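Local coordinates for protein diol-dehydratase (Roseburia inulinivorans, PDB 5I2A) that probably acts as a B12-independent glycyl radical lyase that dehydrates 1,2-propanediol, at residues F456-M464 with G555-L565; M493-I504 with L666-P677. All blocks are in the same frame, centred on the assembly; numbering follows the deposited sequence.

Contact 1. Residues F456-M464 with G555-L565; sequences FNMCRPLEM and GFGIANVADSL
Two parallel strand ends, F456-N457 and G555-F556, pair in the pyruvate formate lyase-like fold of this glycyl radical enzyme, and each chain then turns into a helix. F556 N donates to F456 O (2.8 Å) and M458 N to F556 O (3.0 Å), so F556 is bonded to F456 on one side and to M458 on the other, the pattern of a parallel pair. Where the strands end, OD1 of N457 accepts from C459 N at 2.9 Å and caps the turn that leads into helix 459-467, while its ND2 is held by T706. G557 is the N-cap of the other helix; its backbone conformation would jam a CB against the preceding carbonyl O, and C459 SG sits close by, so a glycine fits. The two helix segments run on at 30° to each other, their axes 10.3 Å apart. M458 packs beside the strand end and the helix that follows it: with CG beside its backbone N and the chain bent at chi3 (54°), its sulfur lies alongside I558, 3.9 Å from CG1. C459 SG rests on CB of N560, whose amide is bonded to A720 and D711. Further along, L462 CD2 touches S564 CB at 3.5 Å.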
# COMPACT_ATOMS: atom_id res chain seq x y z
N PHE A 456 -2.87 26.77 -10.74
CA PHE A 456 -4.30 26.99 -10.89
C PHE A 456 -4.56 28.35 -11.53
O PHE A 456 -4.13 29.38 -11.01
CB PHE A 456 -5.00 26.92 -9.52
CG PHE A 456 -6.51 27.03 -9.59
CD1 PHE A 456 -7.14 28.27 -9.65
CD2 PHE A 456 -7.30 25.88 -9.55
CE1 PHE A 456 -8.54 28.36 -9.67
CE2 PHE A 456 -8.71 25.97 -9.58
CZ PHE A 456 -9.32 27.21 -9.64
N ASN A 457 -5.30 28.34 -12.64
CA ASN A 457 -5.60 29.57 -13.37
C ASN A 457 -6.89 30.21 -12.85
O ASN A 457 -7.98 29.74 -13.18
CB ASN A 457 -5.71 29.26 -14.88
CG ASN A 457 -5.81 30.53 -15.73
OD1 ASN A 457 -6.23 31.58 -15.26
ND2 ASN A 457 -5.41 30.41 -17.00
N MET A 458 -6.77 31.27 -12.06
CA MET A 458 -7.95 31.90 -11.47
C MET A 458 -8.80 32.62 -12.51
O MET A 458 -9.94 32.96 -12.24
CB MET A 458 -7.55 32.88 -10.35
CG MET A 458 -6.72 32.25 -9.21
SD MET A 458 -6.10 33.46 -8.02
CE MET A 458 -7.62 34.27 -7.58
N CYS A 459 -8.26 32.85 -13.71
CA CYS A 459 -9.05 33.45 -14.78
C CYS A 459 -10.02 32.47 -15.46
O CYS A 459 -11.01 32.90 -16.06
CB CYS A 459 -8.14 34.07 -15.85
SG CYS A 459 -7.18 35.47 -15.28
N ARG A 460 -9.72 31.17 -15.42
CA ARG A 460 -10.60 30.25 -16.15
C ARG A 460 -11.99 30.14 -15.48
O ARG A 460 -12.99 30.17 -16.20
CB ARG A 460 -9.93 28.89 -16.32
CG ARG A 460 -8.72 28.93 -17.27
CD ARG A 460 -8.98 28.12 -18.57
NE ARG A 460 -9.96 28.79 -19.38
CZ ARG A 460 -10.81 28.23 -20.23
NH1 ARG A 460 -10.84 26.92 -20.44
NH2 ARG A 460 -11.65 29.03 -20.87
N PRO A 461 -12.07 30.06 -14.13
CA PRO A 461 -13.39 30.14 -13.51
C PRO A 461 -14.12 31.44 -13.81
O PRO A 461 -15.35 31.43 -13.86
CB PRO A 461 -13.07 30.04 -12.00
CG PRO A 461 -11.86 29.19 -11.97
CD PRO A 461 -11.04 29.73 -13.13
N LEU A 462 -13.39 32.54 -14.03
CA LEU A 462 -14.02 33.80 -14.42
C LEU A 462 -14.65 33.68 -15.81
O LEU A 462 -15.78 34.09 -16.03
CB LEU A 462 -13.01 34.96 -14.39
CG LEU A 462 -13.56 36.32 -14.84
CD1 LEU A 462 -14.66 36.81 -13.90
CD2 LEU A 462 -12.43 37.35 -14.92
N GLU A 463 -13.90 33.13 -16.75
CA GLU A 463 -14.44 32.87 -18.09
C GLU A 463 -15.68 31.97 -18.02
O GLU A 463 -16.61 32.16 -18.80
CB GLU A 463 -13.39 32.23 -18.98
CG GLU A 463 -12.27 33.17 -19.38
CD GLU A 463 -11.38 32.57 -20.46
OE1 GLU A 463 -10.50 31.75 -20.12
OE2 GLU A 463 -11.58 32.90 -21.63
N MET A 464 -15.70 31.02 -17.09
CA MET A 464 -16.85 30.14 -16.95
C MET A 464 -18.10 30.88 -16.46
O MET A 464 -19.22 30.47 -16.74
CB MET A 464 -16.54 28.97 -16.02
CG MET A 464 -15.59 27.92 -16.61
SD MET A 464 -16.05 27.25 -18.23
CE MET A 464 -15.06 28.25 -19.34
N GLY A 555 -2.15 29.92 -7.11
CA GLY A 555 -3.17 30.68 -7.81
C GLY A 555 -2.58 31.74 -8.74
O GLY A 555 -1.74 32.55 -8.34
N PHE A 556 -3.03 31.73 -9.99
CA PHE A 556 -2.54 32.64 -11.01
C PHE A 556 -3.56 33.70 -11.37
O PHE A 556 -4.73 33.39 -11.57
CB PHE A 556 -2.18 31.88 -12.29
CG PHE A 556 -0.90 31.08 -12.21
CD1 PHE A 556 -0.78 29.99 -11.38
CD2 PHE A 556 0.18 31.41 -13.04
CE1 PHE A 556 0.39 29.25 -11.34
CE2 PHE A 556 1.35 30.67 -13.02
CZ PHE A 556 1.46 29.59 -12.16
N GLY A 557 -3.12 34.94 -11.50
CA GLY A 557 -3.92 35.96 -12.15
C GLY A 557 -4.71 36.90 -11.27
O GLY A 557 -5.69 37.49 -11.73
N ILE A 558 -4.29 37.06 -10.02
CA ILE A 558 -5.01 37.95 -9.10
C ILE A 558 -5.26 39.36 -9.68
O ILE A 558 -6.37 39.88 -9.59
CB ILE A 558 -4.28 38.07 -7.76
CG1 ILE A 558 -4.58 36.85 -6.89
CG2 ILE A 558 -4.73 39.30 -7.01
CD1 ILE A 558 -3.96 36.92 -5.52
N ALA A 559 -4.23 39.98 -10.27
CA ALA A 559 -4.41 41.32 -10.85
C ALA A 559 -5.47 41.30 -11.96
O ALA A 559 -6.33 42.17 -12.02
CB ALA A 559 -3.07 41.87 -11.41
N ASN A 560 -5.38 40.30 -12.84
CA ASN A 560 -6.32 40.19 -13.96
C ASN A 560 -7.75 40.04 -13.45
O ASN A 560 -8.65 40.71 -13.94
CB ASN A 560 -5.96 39.01 -14.86
CG ASN A 560 -4.53 39.07 -15.35
OD1 ASN A 560 -3.67 38.35 -14.87
ND2 ASN A 560 -4.26 39.96 -16.31
N VAL A 561 -7.93 39.19 -12.44
CA VAL A 561 -9.25 38.94 -11.86
C VAL A 561 -9.79 40.20 -11.17
O VAL A 561 -10.95 40.56 -11.36
CB VAL A 561 -9.21 37.76 -10.85
CG1 VAL A 561 -10.51 37.67 -10.05
CG2 VAL A 561 -8.94 36.46 -11.57
N ALA A 562 -8.96 40.87 -10.39
CA ALA A 562 -9.39 42.05 -9.66
C ALA A 562 -9.85 43.15 -10.62
O ALA A 562 -10.93 43.73 -10.45
CB ALA A 562 -8.28 42.58 -8.77
N ASP A 563 -9.02 43.43 -11.61
CA ASP A 563 -9.33 44.47 -12.57
C ASP A 563 -10.55 44.08 -13.40
O ASP A 563 -11.40 44.93 -13.70
CB ASP A 563 -8.13 44.73 -13.47
CG ASP A 563 -7.03 45.52 -12.77
OD1 ASP A 563 -7.34 46.33 -11.87
OD2 ASP A 563 -5.85 45.33 -13.12
N SER A 564 -10.64 42.80 -13.77
CA SER A 564 -11.81 42.28 -14.48
C SER A 564 -13.10 42.52 -13.70
O SER A 564 -14.09 43.01 -14.25
CB SER A 564 -11.65 40.78 -14.76
OG SER A 564 -10.69 40.58 -15.79
N LEU A 565 -13.08 42.17 -12.41
CA LEU A 565 -14.24 42.35 -11.57
C LEU A 565 -14.57 43.84 -11.42
O LEU A 565 -15.74 44.21 -11.37
CB LEU A 565 -14.03 41.72 -10.20
CG LEU A 565 -13.91 40.20 -10.15
CD1 LEU A 565 -13.56 39.77 -8.75
CD2 LEU A 565 -15.20 39.53 -10.60

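Contact 2. Residues M493-I504 with L666-P677; sequences MEAYRKQMLYNI and LAREAAYFYTRP
F673 reaches across from helix 661-678 to helix 489-521, two helices that pack together in the pyruvate formate lyase-like fold, and presents one ring face to R497, whose side chain crosses it at about a right angle. This is a CH-pi contact: R497 CG stands 3.7 Å from the centroid of the F673 ring and 11° off its normal. With CG of R497 anti to the backbone N, the methylenes lie over the ring, and the bend at chi3 carries the guanidinium on to E494, which it grips side-on through NE and NH2. Its plane stands 79° from the ring, and it is the methylenes that touch the face. At the ring's edge, Y496 CD2 lies 3.7 Å from F673 CD2, the Y496 hydroxyl being bonded to M458 O, while the sulfur of M493 makes an oblique Met-aromatic contact, 5.1 Å from the same centroid. M493 CE continues to the E669 carboxylate, 3.4 Å from CD. I504 CD1 meets F673 O and the Y674 ring, and L501 CD1 packs on P677 CB. Replacing F673 by an alanine would probably open a gap between the helices and leave the R497 methylenes and the M493 sulfur without their aromatic partner. No direct hydrogen bond joins the segments; one water donates to R497 O (2.9 Å) and F673 O. Contacts through carbon and sulfur thus hold the helices, with polar bridging left to that water.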
# COMPACT_ATOMS: atom_id res chain seq x y z
N MET A 493 -20.34 37.99 -8.60
CA MET A 493 -19.26 37.61 -7.68
C MET A 493 -19.50 36.24 -7.08
O MET A 493 -18.58 35.44 -6.98
CB MET A 493 -19.12 38.63 -6.54
CG MET A 493 -18.07 39.68 -6.76
SD MET A 493 -16.40 39.02 -6.85
CE MET A 493 -15.65 39.64 -5.36
N GLU A 494 -20.74 36.00 -6.68
CA GLU A 494 -21.13 34.73 -6.10
C GLU A 494 -20.99 33.59 -7.12
O GLU A 494 -20.52 32.51 -6.78
CB GLU A 494 -22.57 34.81 -5.57
CG GLU A 494 -23.13 33.51 -5.03
CD GLU A 494 -22.34 32.95 -3.85
OE1 GLU A 494 -21.57 33.70 -3.22
OE2 GLU A 494 -22.49 31.76 -3.55
N ALA A 495 -21.36 33.85 -8.36
CA ALA A 495 -21.15 32.87 -9.42
C ALA A 495 -19.65 32.55 -9.58
O ALA A 495 -19.26 31.39 -9.73
CB ALA A 495 -21.74 33.37 -10.73
N TYR A 496 -18.81 33.59 -9.53
CA TYR A 496 -17.37 33.40 -9.63
C TYR A 496 -16.84 32.60 -8.44
O TYR A 496 -16.02 31.70 -8.62
CB TYR A 496 -16.64 34.74 -9.72
CG TYR A 496 -15.13 34.61 -9.77
CD1 TYR A 496 -14.51 33.86 -10.76
CD2 TYR A 496 -14.34 35.24 -8.83
CE1 TYR A 496 -13.12 33.75 -10.80
CE2 TYR A 496 -12.95 35.13 -8.86
CZ TYR A 496 -12.36 34.38 -9.84
OH TYR A 496 -10.99 34.28 -9.85
N ARG A 497 -17.33 32.91 -7.24
CA ARG A 497 -16.90 32.19 -6.04
C ARG A 497 -17.17 30.69 -6.21
O ARG A 497 -16.32 29.85 -5.87
CB ARG A 497 -17.60 32.71 -4.78
CG ARG A 497 -17.03 32.17 -3.47
CD ARG A 497 -17.90 32.52 -2.26
NE ARG A 497 -19.21 31.88 -2.35
CZ ARG A 497 -19.46 30.63 -2.00
NH1 ARG A 497 -18.49 29.85 -1.53
NH2 ARG A 497 -20.69 30.14 -2.11
N LYS A 498 -18.33 30.35 -6.77
CA LYS A 498 -18.71 28.95 -6.92
C LYS A 498 -17.91 28.25 -8.02
O LYS A 498 -17.54 27.09 -7.86
CB LYS A 498 -20.21 28.82 -7.22
CG LYS A 498 -21.16 29.17 -6.06
CD LYS A 498 -22.59 29.25 -6.59
CE LYS A 498 -23.60 29.68 -5.55
NZ LYS A 498 -24.91 30.03 -6.16
N GLN A 499 -17.66 28.93 -9.13
CA GLN A 499 -16.80 28.38 -10.17
C GLN A 499 -15.42 28.08 -9.59
O GLN A 499 -14.80 27.08 -9.93
CB GLN A 499 -16.67 29.33 -11.37
CG GLN A 499 -17.92 29.45 -12.22
CD GLN A 499 -18.19 28.19 -13.00
OE1 GLN A 499 -17.35 27.29 -13.09
NE2 GLN A 499 -19.37 28.11 -13.59
N MET A 500 -14.94 28.97 -8.73
CA MET A 500 -13.64 28.80 -8.11
C MET A 500 -13.65 27.58 -7.20
O MET A 500 -12.79 26.72 -7.31
CB MET A 500 -13.25 30.06 -7.34
CG MET A 500 -12.86 31.22 -8.25
SD MET A 500 -11.21 31.02 -8.94
CE MET A 500 -10.21 31.47 -7.53
N LEU A 501 -14.64 27.51 -6.31
CA LEU A 501 -14.72 26.44 -5.32
C LEU A 501 -14.80 25.07 -5.98
O LEU A 501 -14.10 24.15 -5.59
CB LEU A 501 -15.91 26.66 -4.38
CG LEU A 501 -16.02 25.69 -3.20
CD1 LEU A 501 -14.76 25.70 -2.35
CD2 LEU A 501 -17.24 26.02 -2.35
N TYR A 502 -15.66 24.95 -6.99
CA TYR A 502 -15.79 23.68 -7.71
C TYR A 502 -14.46 23.20 -8.28
O TYR A 502 -14.07 22.04 -8.09
CB TYR A 502 -16.81 23.81 -8.84
CG TYR A 502 -17.03 22.53 -9.62
CD1 TYR A 502 -17.76 21.49 -9.08
CD2 TYR A 502 -16.49 22.37 -10.89
CE1 TYR A 502 -17.97 20.32 -9.79
CE2 TYR A 502 -16.69 21.20 -11.61
CZ TYR A 502 -17.43 20.18 -11.05
OH TYR A 502 -17.64 19.03 -11.76
N ASN A 503 -13.76 24.09 -8.96
CA ASN A 503 -12.53 23.71 -9.63
C ASN A 503 -11.34 23.57 -8.68
O ASN A 503 -10.44 22.77 -8.92
CB ASN A 503 -12.23 24.69 -10.75
CG ASN A 503 -13.08 24.40 -11.96
OD1 ASN A 503 -12.84 23.42 -12.66
ND2 ASN A 503 -14.11 25.21 -12.18
N ILE A 504 -11.35 24.31 -7.58
CA ILE A 504 -10.34 24.12 -6.55
C ILE A 504 -10.42 22.70 -5.97
O ILE A 504 -9.41 22.04 -5.77
CB ILE A 504 -10.49 25.14 -5.42
CG1 ILE A 504 -10.00 26.51 -5.89
CG2 ILE A 504 -9.70 24.71 -4.18
CD1 ILE A 504 -10.44 27.65 -4.97
N LEU A 666 -11.28 44.53 -4.19
CA LEU A 666 -11.70 43.40 -5.01
C LEU A 666 -10.55 42.41 -5.22
O LEU A 666 -10.79 41.21 -5.30
CB LEU A 666 -12.23 43.88 -6.36
CG LEU A 666 -13.53 44.69 -6.34
CD1 LEU A 666 -13.91 45.07 -7.75
CD2 LEU A 666 -14.65 43.91 -5.68
N ALA A 667 -9.32 42.90 -5.31
CA ALA A 667 -8.17 42.00 -5.38
C ALA A 667 -8.09 41.16 -4.12
O ALA A 667 -7.85 39.96 -4.19
CB ALA A 667 -6.90 42.78 -5.59
N ARG A 668 -8.28 41.81 -2.97
CA ARG A 668 -8.24 41.13 -1.68
C ARG A 668 -9.35 40.09 -1.60
O ARG A 668 -9.12 38.94 -1.20
CB ARG A 668 -8.37 42.13 -0.53
CG ARG A 668 -8.38 41.50 0.89
CD ARG A 668 -8.56 42.59 1.97
NE ARG A 668 -8.60 42.06 3.34
CZ ARG A 668 -7.53 41.79 4.09
NH1 ARG A 668 -6.31 41.96 3.60
NH2 ARG A 668 -7.68 41.33 5.33
N GLU A 669 -10.55 40.50 -1.97
CA GLU A 669 -11.72 39.62 -1.90
C GLU A 669 -11.58 38.43 -2.85
O GLU A 669 -11.89 37.30 -2.49
CB GLU A 669 -12.99 40.43 -2.21
CG GLU A 669 -14.30 39.75 -1.86
CD GLU A 669 -15.53 40.64 -2.10
OE1 GLU A 669 -15.38 41.87 -2.26
OE2 GLU A 669 -16.65 40.10 -2.12
N ALA A 670 -11.08 38.68 -4.05
CA ALA A 670 -10.92 37.61 -5.03
C ALA A 670 -9.83 36.62 -4.62
O ALA A 670 -9.97 35.43 -4.83
CB ALA A 670 -10.61 38.19 -6.39
N ALA A 671 -8.74 37.13 -4.05
CA ALA A 671 -7.68 36.27 -3.54
C ALA A 671 -8.26 35.29 -2.51
O ALA A 671 -7.93 34.10 -2.52
CB ALA A 671 -6.56 37.08 -2.94
N TYR A 672 -9.14 35.78 -1.64
CA TYR A 672 -9.77 34.93 -0.64
C TYR A 672 -10.61 33.80 -1.24
O TYR A 672 -10.72 32.75 -0.64
CB TYR A 672 -10.66 35.76 0.29
CG TYR A 672 -9.95 36.35 1.50
CD1 TYR A 672 -9.03 35.61 2.23
CD2 TYR A 672 -10.23 37.65 1.91
CE1 TYR A 672 -8.40 36.16 3.34
CE2 TYR A 672 -9.60 38.21 3.01
CZ TYR A 672 -8.70 37.47 3.72
OH TYR A 672 -8.09 38.04 4.82
N PHE A 673 -11.18 34.02 -2.43
CA PHE A 673 -11.94 32.96 -3.11
C PHE A 673 -11.04 31.77 -3.45
O PHE A 673 -11.52 30.66 -3.75
CB PHE A 673 -12.61 33.49 -4.39
CG PHE A 673 -13.82 34.35 -4.14
CD1 PHE A 673 -14.28 34.56 -2.85
CD2 PHE A 673 -14.49 34.94 -5.19
CE1 PHE A 673 -15.41 35.35 -2.61
CE2 PHE A 673 -15.61 35.73 -4.96
CZ PHE A 673 -16.07 35.94 -3.67
N TYR A 674 -9.73 32.00 -3.44
CA TYR A 674 -8.76 30.94 -3.68
C TYR A 674 -8.11 30.47 -2.38
O TYR A 674 -8.04 29.28 -2.12
CB TYR A 674 -7.67 31.41 -4.66
CG TYR A 674 -6.64 30.35 -5.00
CD1 TYR A 674 -6.95 29.31 -5.86
CD2 TYR A 674 -5.36 30.39 -4.45
CE1 TYR A 674 -6.00 28.34 -6.17
CE2 TYR A 674 -4.41 29.43 -4.76
CZ TYR A 674 -4.74 28.41 -5.62
OH TYR A 674 -3.81 27.44 -5.92
N THR A 675 -7.67 31.41 -1.55
CA THR A 675 -6.87 31.06 -0.37
C THR A 675 -7.69 30.51 0.80
O THR A 675 -7.19 29.70 1.56
CB THR A 675 -6.05 32.26 0.13
OG1 THR A 675 -6.92 33.35 0.46
CG2 THR A 675 -5.05 32.71 -0.96
N ARG A 676 -8.93 30.96 0.97
CA ARG A 676 -9.71 30.49 2.11
C ARG A 676 -10.23 29.07 1.92
O ARG A 676 -10.11 28.27 2.85
CB ARG A 676 -10.86 31.44 2.40
CG ARG A 676 -10.74 32.04 3.78
CD ARG A 676 -11.80 33.06 4.06
NE ARG A 676 -11.24 34.14 4.86
CZ ARG A 676 -11.61 35.41 4.75
NH1 ARG A 676 -12.54 35.75 3.86
NH2 ARG A 676 -11.06 36.33 5.52
N PRO A 677 -10.80 28.75 0.75
CA PRO A 677 -11.21 27.35 0.61
C PRO A 677 -10.04 26.37 0.75
O PRO A 677 -10.18 25.32 1.38
CB PRO A 677 -11.81 27.30 -0.80
CG PRO A 677 -12.29 28.68 -1.05
CD PRO A 677 -11.24 29.56 -0.39
O HOH W 1 -14.26 30.04 -3.77

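The centres of contacts 1 and 2 lie about 9 Å apart, on the same side of the chain's centre and both in the pyruvate formate lyase-like part of the chain. Their segments alternate along the chain: 456-464, 493-504, 555-565, then 666-677. Contact 1 joins strands 454-457 and 548-556 and the helices that follow them, 459-467 and 558-574; contact 2 joins helices 489-521 and 661-678, which pack against that helix pair. The two meet directly where Y496 OH approaches M458 O at 2.9 Å, a probable hydrogen bond, and where A562 CB touches A667 CA. F456 and Y674 also bring their rings together. Segments far apart in sequence thus come together as a strand pair and four helices in one compact region of the fold.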